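Local structure of decaprenyl diphosphate synthase (3MZV) at residues B[187-192]-B[200-205]. The protein probably lengthens farnesyl diphosphate with isopentenyl diphosphate units, using magnesium, to make the long all-trans prenyl diphosphate from which quinone side chains are built. Sequence-based numbering, arbitrary orientation.
Sequences ATEVGG and DQVQAL
Leu205 lies over the bare backbone of Gly192, its CD1 3.6 Å from the glycine CA. A beta carbon on that residue would point at the facing helix and run into this methyl, so glycine suits the place and lets the backbones come close, with the CA atoms of Gly192 and Val202 5.1 Å apart. Val202 sends its two branches to different neighbours: CG2 rests near Gly192 C, while CG1, anti to the backbone N (chi1 175°), meets Glu189 CG at 3.7 Å. Glu189 thus lends its aliphatic stem to the packing, and its extended chain takes the carboxylate past the Val202 methyl, probably toward the more open side. Helices 169-194 and 199-224, neighbours in sequence, form an antiparallel hairpin in the all-helical isoprenoid synthase fold; here, close to the turn, the segment axes approach to 8.0 Å at 160°. One turn before Gly192, Thr188 OG1 donates a 2.7 Å hydrogen bond to Leu205 O, reaching it from above the carbonyl plane. A chi1 of 52° tucks the hydroxyl back against its own helix, where Ser185 O can share or compete for the same proton. A valine here would probably leave Leu205 O without this cross-helix donor. Helix 56-67 also packs here, with Leu60 against Thr188 and Ala64 against Leu205.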
ATOM      1  N   ALA B 187      -7.452   0.157 -16.233  1.00 32.56           N
ATOM      2  CA  ALA B 187      -6.377   0.200 -17.227  1.00 30.78           C
ATOM      3  C   ALA B 187      -6.867   0.719 -18.571  1.00 31.90           C
ATOM      4  O   ALA B 187      -6.216   1.589 -19.172  1.00 32.10           O
ATOM      5  CB  ALA B 187      -5.670  -1.186 -17.418  1.00 30.94           C
ATOM      6  N   THR B 188      -7.991   0.183 -19.055  1.00 31.65           N
ATOM      7  CA  THR B 188      -8.495   0.560 -20.344  1.00 31.86           C
ATOM      8  C   THR B 188      -9.112   1.946 -20.278  1.00 31.34           C
ATOM      9  O   THR B 188      -8.853   2.753 -21.159  1.00 30.88           O
ATOM     10  CB  THR B 188      -9.536  -0.464 -20.894  1.00 32.60           C
ATOM     11  OG1 THR B 188     -10.540  -0.697 -19.920  1.00 35.90           O
ATOM     12  CG2 THR B 188      -8.834  -1.770 -21.210  1.00 31.88           C
ATOM     13  N   GLU B 189      -9.883   2.206 -19.237  1.00 30.46           N
ATOM     14  CA  GLU B 189     -10.531   3.492 -19.052  1.00 32.39           C
ATOM     15  C   GLU B 189      -9.522   4.662 -19.069  1.00 32.56           C
ATOM     16  O   GLU B 189      -9.763   5.668 -19.701  1.00 34.39           O
ATOM     17  CB  GLU B 189     -11.256   3.507 -17.718  1.00 33.61           C
ATOM     18  CG  GLU B 189     -12.104   4.759 -17.452  1.00 35.59           C
ATOM     19  CD  GLU B 189     -12.905   4.764 -16.134  1.00 38.72           C
ATOM     20  OE1 GLU B 189     -12.486   4.168 -15.134  1.00 36.75           O
ATOM     21  OE2 GLU B 189     -13.993   5.392 -16.119  1.00 42.79           O
ATOM     22  N   VAL B 190      -8.408   4.524 -18.353  1.00 31.73           N
ATOM     23  CA  VAL B 190      -7.440   5.627 -18.243  1.00 30.52           C
ATOM     24  C   VAL B 190      -6.741   5.841 -19.555  1.00 31.40           C
ATOM     25  O   VAL B 190      -6.349   6.949 -19.857  1.00 30.97           O
ATOM     26  CB  VAL B 190      -6.434   5.493 -17.102  1.00 31.13           C
ATOM     27  CG1 VAL B 190      -7.175   5.504 -15.792  1.00 28.88           C
ATOM     28  CG2 VAL B 190      -5.534   4.295 -17.273  1.00 28.95           C
ATOM     29  N   GLY B 191      -6.592   4.789 -20.360  1.00 31.95           N
ATOM     30  CA  GLY B 191      -6.026   4.955 -21.693  1.00 32.52           C
ATOM     31  C   GLY B 191      -6.956   5.777 -22.602  1.00 32.32           C
ATOM     32  O   GLY B 191      -6.506   6.607 -23.395  1.00 32.96           O
ATOM     33  N   GLY B 192      -8.252   5.482 -22.565  1.00 33.04           N
ATOM     34  CA  GLY B 192      -9.216   6.317 -23.252  1.00 33.37           C
ATOM     35  C   GLY B 192      -9.200   7.775 -22.777  1.00 32.16           C
ATOM     36  O   GLY B 192      -9.302   8.714 -23.575  1.00 34.79           O
ATOM     37  N   ASP B 200     -18.480   8.290 -24.401  1.00 43.04           N
ATOM     38  CA  ASP B 200     -19.043   7.001 -24.726  1.00 43.74           C
ATOM     39  C   ASP B 200     -17.984   5.941 -25.069  1.00 41.93           C
ATOM     40  O   ASP B 200     -18.205   4.757 -24.812  1.00 42.21           O
ATOM     41  CB  ASP B 200     -20.145   7.073 -25.811  1.00 45.26           C
ATOM     42  CG  ASP B 200     -19.642   7.526 -27.193  1.00 48.76           C
ATOM     43  OD1 ASP B 200     -18.612   8.173 -27.326  1.00 52.77           O
ATOM     44  OD2 ASP B 200     -20.363   7.276 -28.190  1.00 56.95           O
ATOM     45  N   GLN B 201     -16.863   6.366 -25.644  1.00 40.14           N
ATOM     46  CA  GLN B 201     -15.742   5.464 -25.888  1.00 39.56           C
ATOM     47  C   GLN B 201     -14.988   5.119 -24.602  1.00 38.89           C
ATOM     48  O   GLN B 201     -14.566   3.964 -24.427  1.00 37.57           O
ATOM     49  CB  GLN B 201     -14.787   6.020 -26.958  1.00 39.99           C
ATOM     50  CG  GLN B 201     -15.436   6.042 -28.383  1.00 41.60           C
ATOM     51  CD  GLN B 201     -14.545   6.643 -29.454  1.00 44.39           C
ATOM     52  OE1 GLN B 201     -13.315   6.556 -29.398  1.00 44.41           O
ATOM     53  NE2 GLN B 201     -15.173   7.274 -30.447  1.00 47.59           N
ATOM     54  N   VAL B 202     -14.816   6.107 -23.713  1.00 37.89           N
ATOM     55  CA  VAL B 202     -14.258   5.827 -22.391  1.00 36.93           C
ATOM     56  C   VAL B 202     -15.081   4.778 -21.681  1.00 37.22           C
ATOM     57  O   VAL B 202     -14.546   3.807 -21.185  1.00 34.48           O
ATOM     58  CB  VAL B 202     -14.191   7.072 -21.505  1.00 37.40           C
ATOM     59  CG1 VAL B 202     -13.710   6.714 -20.093  1.00 34.86           C
ATOM     60  CG2 VAL B 202     -13.267   8.163 -22.137  1.00 37.18           C
ATOM     61  N   GLN B 203     -16.405   4.952 -21.669  1.00 38.07           N
ATOM     62  CA  GLN B 203     -17.280   3.986 -21.026  1.00 38.91           C
ATOM     63  C   GLN B 203     -17.197   2.603 -21.698  1.00 38.34           C
ATOM     64  O   GLN B 203     -17.158   1.591 -21.005  1.00 37.05           O
ATOM     65  CB  GLN B 203     -18.735   4.516 -20.976  1.00 40.14           C
ATOM     66  CG  GLN B 203     -19.709   3.564 -20.290  1.00 43.99           C
ATOM     67  CD  GLN B 203     -19.448   3.424 -18.800  1.00 51.07           C
ATOM     68  OE1 GLN B 203     -19.044   4.391 -18.124  1.00 53.64           O
ATOM     69  NE2 GLN B 203     -19.632   2.193 -18.271  1.00 53.36           N
ATOM     70  N   ALA B 204     -17.109   2.560 -23.033  1.00 37.68           N
ATOM     71  CA  ALA B 204     -17.029   1.285 -23.727  1.00 37.75           C
ATOM     72  C   ALA B 204     -15.718   0.600 -23.362  1.00 36.62           C
ATOM     73  O   ALA B 204     -15.687  -0.601 -23.165  1.00 35.61           O
ATOM     74  CB  ALA B 204     -17.121   1.447 -25.235  1.00 37.84           C
ATOM     75  N   LEU B 205     -14.647   1.372 -23.247  1.00 35.12           N
ATOM     76  CA  LEU B 205     -13.362   0.761 -22.900  1.00 35.17           C
ATOM     77  C   LEU B 205     -13.432   0.220 -21.482  1.00 33.55           C
ATOM     78  O   LEU B 205     -12.896  -0.869 -21.196  1.00 32.54           O
ATOM     79  CB  LEU B 205     -12.212   1.754 -23.016  1.00 34.17           C
ATOM     80  CG  LEU B 205     -11.774   2.102 -24.422  1.00 34.63           C
ATOM     81  CD1 LEU B 205     -10.983   3.464 -24.428  1.00 31.90           C
ATOM     82  CD2 LEU B 205     -10.986   0.967 -25.047  1.00 33.49           C
TER